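Uncharacterized protein (Staphylococcus aureus subsp. aureus Mu50, PDB 4EBG) is of unknown function, a probably secreted member of the DUF4467 family that folds into a cystatin-like domain. Local coordinates at residues Val9-Gln13 / Ile47-Ile51; Tyr62-Glu66 / Arg76-Ile81. All coordinates share one frame; numbering follows the deposited sequence.

Interaction 1. Residues Val9-Gln13 / Ile47-Ile51; sequences VYKEQ and IVIGI
Val9, Tyr10 and Gln13 of helix 3-23 press onto Ile47, Ile49 and Ile51 of strand 46-52, the helix-on-sheet packing at the heart of the cystatin-like fold, in which a long N-terminal helix lies across an antiparallel sheet. The two short axes run at 51° to each other, 10.6 Å apart at their closest. Every touching residue is buried, and the interface between the segments is one of van der Waals contact.

The aliphatic part begins with Val9, which splits its two methyls between Ile47 and Ile49: CG2 meets Ile47 CD1 at 4.0 Å, while CG1 lies 3.9 Å from Ile49 CD1. Ile49 is the centre of the patch. Its CG1 is wedged between the backbone N and the carbonyl carbon (chi1 65°), which sends CD1 in among Val9, Tyr10 and Gln13.

Around the aromatic ring, that same CD1 sits over one face of Tyr10, displaced toward the rim. The other branch of Ile49 reaches the phenol end, with CG2 3.7 Å from Tyr10 CZ, and Ile51 CG2 approaches obliquely near CE1. The phenol hydroxyl is hydrogen-bonded to Thr38 on the adjoining strand 37-41, so the ring is tied down at its far end as well as packed along its length.

Polar groups are enclosed here too. Gln13 bends at chi2 (73°), which turns its amide alongside Ile49 and Ile51; OE1 is satisfied by the Tyr65 hydroxyl and NE2 by Asn17. With both ends of the amide engaged, stem and amide both serve as packing surface: Gln13 CG and NE2 each lie 3.7 Å from Ile51 CD1.

Interaction 2. Residues Tyr62-Glu66 / Arg76-Ile81; sequences YFAYE and REIDPI
With CG1 anti to the carbonyl carbon (chi1 -60°), Ile78 turns its CG2 branch onto Ala64 and its CD1 toward Glu66; in Arg76, bends at chi2 and chi3 curl the chain back to Phe63. The first gives close apolar packing, Ile78 CG2 lying 3.6 Å from Ala64 CB, and its CD1 meets Glu66 CG at 4.1 Å where the two side chains cross at a slant. The second sets guanidinium and ring almost perpendicular, 88° between planes: Arg76 NH1 stands at the edge of the ring, 4.0 Å from Phe63 CE1, so that the ring edge points at a guanidinium face. Arg76 NH1 is also hydrogen-bonded to the Lys22 carbonyl oxygen of the second subunit, which joins the contact to the dimer partner.

Pro80 fits against the strand backbone, its CG 3.5 Å from Tyr62 O and its CB near Ala64 N. Beyond it, Ile81 CD1 reaches Tyr62 CD1 at 3.8 Å, the two side chains crossing at about a right angle. Water completes the seam. One molecule donates to Tyr62 O at 2.7 Å and weakly accepts from Arg76 NE; a second accepts from Ala64 N at 2.8 Å. Asp79 is the N-cap of the helix that follows, its OD1 receiving a weak bond from Ile81 N and another bond from Lys82 N.

Residues 76-79 thus lead from strand 71-74 into helix 80-86, which begins at Pro80. There the helix lies against two strands of the sheet, Pro80 packing on strand 60-68 and also touching Val48 of strand 46-52.

The two contacts, with centres 10 Å apart, share one antiparallel sheet and show how a single sheet can carry packing on both faces. Interaction 1 comes first along the chain and sets helix 3-23 against strand 46-52, near the centre of the molecule; interaction 2 follows, lying farther out where strand 60-68 meets the lead-in to helix 80-86. The strands are neighbours, joined by backbone bonds such as Tyr65 N to Ile47 O at 2.8 Å. Tyr65 also gives a side-chain tie to Gln13. Helix 3-23 and the start of helix 80-86 both pack on strands 46-52 and 60-68 within the cystatin-like domain, as Val9 on Tyr65 and Pro80 on Val48 attest.

Interaction 1. Residues Val9-Gln13 / Ile47-Ile51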
# COMPACT_ATOMS: atom_id res chain seq x y z
N VAL B 9 -2.93 -15.64 5.97
CA VAL B 9 -2.42 -15.03 4.74
C VAL B 9 -3.42 -14.03 4.17
O VAL B 9 -3.06 -12.88 3.87
CB VAL B 9 -2.01 -16.12 3.69
CG1 VAL B 9 -1.74 -15.48 2.35
CG2 VAL B 9 -0.75 -16.87 4.19
N TYR B 10 -4.69 -14.43 4.03
CA TYR B 10 -5.67 -13.53 3.46
C TYR B 10 -5.93 -12.35 4.41
O TYR B 10 -6.13 -11.23 3.92
CB TYR B 10 -6.98 -14.26 3.06
CG TYR B 10 -6.83 -14.95 1.71
CD1 TYR B 10 -7.04 -14.28 0.56
CD2 TYR B 10 -6.37 -16.25 1.62
CE1 TYR B 10 -6.83 -14.87 -0.67
CE2 TYR B 10 -6.16 -16.86 0.40
CZ TYR B 10 -6.37 -16.17 -0.74
OH TYR B 10 -6.14 -16.71 -1.97
N LYS B 11 -5.87 -12.57 5.71
CA LYS B 11 -6.04 -11.44 6.63
C LYS B 11 -4.93 -10.43 6.41
O LYS B 11 -5.16 -9.21 6.36
CB LYS B 11 -6.06 -11.95 8.05
CG LYS B 11 -6.14 -10.81 9.07
CD LYS B 11 -6.38 -11.35 10.50
CE LYS B 11 -6.32 -10.25 11.54
NZ LYS B 11 -4.93 -9.85 11.85
N GLU B 12 -3.69 -10.91 6.32
CA GLU B 12 -2.55 -10.04 6.17
C GLU B 12 -2.64 -9.31 4.81
O GLU B 12 -2.36 -8.13 4.74
CB GLU B 12 -1.25 -10.84 6.29
CG GLU B 12 -0.02 -10.00 6.19
CD GLU B 12 0.19 -9.05 7.34
OE1 GLU B 12 -0.44 -9.22 8.41
OE2 GLU B 12 1.03 -8.14 7.16
N GLN B 13 -3.00 -10.03 3.75
CA GLN B 13 -3.11 -9.41 2.47
C GLN B 13 -4.12 -8.29 2.52
O GLN B 13 -3.91 -7.19 1.96
CB GLN B 13 -3.53 -10.42 1.40
CG GLN B 13 -3.53 -9.80 -0.03
CD GLN B 13 -2.17 -9.56 -0.58
OE1 GLN B 13 -1.38 -10.48 -0.57
NE2 GLN B 13 -1.89 -8.38 -1.11
N ILE B 47 3.06 -20.27 1.28
CA ILE B 47 1.76 -20.19 0.69
C ILE B 47 1.78 -19.10 -0.37
O ILE B 47 2.21 -18.00 -0.10
CB ILE B 47 0.68 -19.91 1.79
CG1 ILE B 47 0.72 -21.02 2.85
CG2 ILE B 47 -0.70 -19.77 1.17
CD1 ILE B 47 -0.33 -20.84 3.99
N VAL B 48 1.34 -19.42 -1.59
CA VAL B 48 1.31 -18.51 -2.71
C VAL B 48 -0.13 -18.27 -3.05
O VAL B 48 -0.90 -19.21 -3.26
CB VAL B 48 2.10 -19.07 -3.92
CG1 VAL B 48 1.99 -18.05 -5.06
CG2 VAL B 48 3.54 -19.34 -3.61
N ILE B 49 -0.51 -16.98 -3.13
CA ILE B 49 -1.83 -16.59 -3.51
C ILE B 49 -1.79 -15.75 -4.77
O ILE B 49 -0.86 -15.00 -4.99
CB ILE B 49 -2.62 -15.88 -2.37
CG1 ILE B 49 -1.98 -14.55 -2.01
CG2 ILE B 49 -2.75 -16.85 -1.18
CD1 ILE B 49 -2.80 -13.76 -0.95
N GLY B 50 -2.84 -15.86 -5.56
CA GLY B 50 -3.07 -15.06 -6.73
C GLY B 50 -4.42 -14.36 -6.53
O GLY B 50 -5.43 -15.01 -6.36
N ILE B 51 -4.41 -13.02 -6.64
CA ILE B 51 -5.56 -12.26 -6.25
C ILE B 51 -5.83 -11.14 -7.25
O ILE B 51 -4.95 -10.70 -7.98
CB ILE B 51 -5.35 -11.63 -4.83
CG1 ILE B 51 -4.27 -10.56 -4.82
CG2 ILE B 51 -5.12 -12.68 -3.78
CD1 ILE B 51 -4.21 -9.69 -3.62

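Interaction 2. Residues Tyr62-Glu66 / Arg76-Ile81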
# COMPACT_ATOMS: atom_id res chain seq x y z
N TYR B 62 0.27 -12.32 -8.05
CA TYR B 62 0.68 -13.37 -7.14
C TYR B 62 1.64 -12.84 -6.08
O TYR B 62 2.50 -11.97 -6.36
CB TYR B 62 1.30 -14.52 -7.94
CG TYR B 62 0.22 -15.34 -8.66
CD1 TYR B 62 -0.28 -14.95 -9.87
CD2 TYR B 62 -0.28 -16.50 -8.09
CE1 TYR B 62 -1.28 -15.69 -10.52
CE2 TYR B 62 -1.23 -17.25 -8.71
CZ TYR B 62 -1.74 -16.83 -9.93
OH TYR B 62 -2.76 -17.58 -10.52
N PHE B 63 1.56 -13.42 -4.90
CA PHE B 63 2.37 -13.08 -3.74
C PHE B 63 2.71 -14.34 -2.97
O PHE B 63 1.86 -15.23 -2.82
CB PHE B 63 1.61 -12.16 -2.79
CG PHE B 63 1.22 -10.86 -3.42
CD1 PHE B 63 2.15 -9.82 -3.59
CD2 PHE B 63 -0.06 -10.69 -3.89
CE1 PHE B 63 1.78 -8.65 -4.20
CE2 PHE B 63 -0.41 -9.53 -4.51
CZ PHE B 63 0.49 -8.48 -4.61
N ALA B 64 3.97 -14.46 -2.56
CA ALA B 64 4.41 -15.54 -1.74
C ALA B 64 4.51 -15.13 -0.28
O ALA B 64 5.09 -14.07 0.03
CB ALA B 64 5.78 -16.08 -2.21
N TYR B 65 3.99 -15.96 0.61
CA TYR B 65 4.07 -15.76 2.04
C TYR B 65 4.82 -16.91 2.65
O TYR B 65 4.71 -18.08 2.20
CB TYR B 65 2.65 -15.71 2.67
CG TYR B 65 1.89 -14.45 2.39
CD1 TYR B 65 1.34 -14.20 1.17
CD2 TYR B 65 1.73 -13.51 3.37
CE1 TYR B 65 0.66 -13.03 0.92
CE2 TYR B 65 1.03 -12.33 3.13
CZ TYR B 65 0.51 -12.10 1.92
OH TYR B 65 -0.17 -10.92 1.73
N GLU B 66 5.50 -16.60 3.74
CA GLU B 66 6.04 -17.65 4.61
C GLU B 66 5.27 -17.64 5.90
O GLU B 66 4.84 -16.58 6.38
CB GLU B 66 7.50 -17.38 4.91
CG GLU B 66 8.36 -17.53 3.71
CD GLU B 66 9.81 -17.43 4.04
OE1 GLU B 66 10.39 -18.45 4.48
OE2 GLU B 66 10.33 -16.32 3.87
N ARG B 76 8.62 -10.72 -0.67
CA ARG B 76 8.76 -10.30 -2.04
C ARG B 76 10.10 -10.72 -2.66
O ARG B 76 10.24 -10.54 -3.85
CB ARG B 76 8.53 -8.78 -2.17
CG ARG B 76 7.08 -8.31 -1.85
CD ARG B 76 6.01 -9.05 -2.59
NE ARG B 76 6.18 -8.99 -4.04
CZ ARG B 76 5.88 -7.98 -4.84
NH1 ARG B 76 5.31 -6.88 -4.38
NH2 ARG B 76 6.11 -8.07 -6.14
N GLU B 77 11.00 -11.30 -1.86
CA GLU B 77 12.20 -11.92 -2.41
C GLU B 77 11.92 -13.25 -3.07
O GLU B 77 12.74 -13.76 -3.82
CB GLU B 77 13.29 -12.14 -1.31
CG GLU B 77 13.77 -10.89 -0.58
CD GLU B 77 15.04 -10.31 -1.18
OE1 GLU B 77 15.04 -10.04 -2.41
OE2 GLU B 77 16.03 -10.10 -0.43
N ILE B 78 10.78 -13.86 -2.78
CA ILE B 78 10.38 -15.08 -3.45
C ILE B 78 9.59 -14.73 -4.70
O ILE B 78 8.57 -14.05 -4.64
CB ILE B 78 9.53 -15.95 -2.54
CG1 ILE B 78 10.28 -16.34 -1.28
CG2 ILE B 78 9.00 -17.14 -3.31
CD1 ILE B 78 9.44 -17.06 -0.23
N ASP B 79 10.03 -15.23 -5.84
CA ASP B 79 9.29 -15.05 -7.10
C ASP B 79 8.14 -16.08 -7.12
O ASP B 79 8.39 -17.27 -7.17
CB ASP B 79 10.23 -15.33 -8.28
CG ASP B 79 9.52 -15.28 -9.61
OD1 ASP B 79 8.26 -15.43 -9.68
OD2 ASP B 79 10.23 -15.16 -10.61
N PRO B 80 6.89 -15.65 -6.94
CA PRO B 80 5.83 -16.65 -6.72
C PRO B 80 5.54 -17.51 -7.95
O PRO B 80 5.14 -18.68 -7.77
CB PRO B 80 4.63 -15.81 -6.32
CG PRO B 80 4.90 -14.53 -6.83
CD PRO B 80 6.39 -14.28 -6.86
N ILE B 81 5.70 -16.95 -9.14
CA ILE B 81 5.44 -17.68 -10.39
C ILE B 81 6.45 -18.81 -10.50
O ILE B 81 6.12 -19.97 -10.82
CB ILE B 81 5.55 -16.72 -11.60
CG1 ILE B 81 4.52 -15.60 -11.47
CG2 ILE B 81 5.36 -17.48 -12.88
CD1 ILE B 81 3.17 -16.01 -11.00
O HOH W 1 5.14 -11.25 -6.17
O HOH W 2 5.99 -12.54 -3.14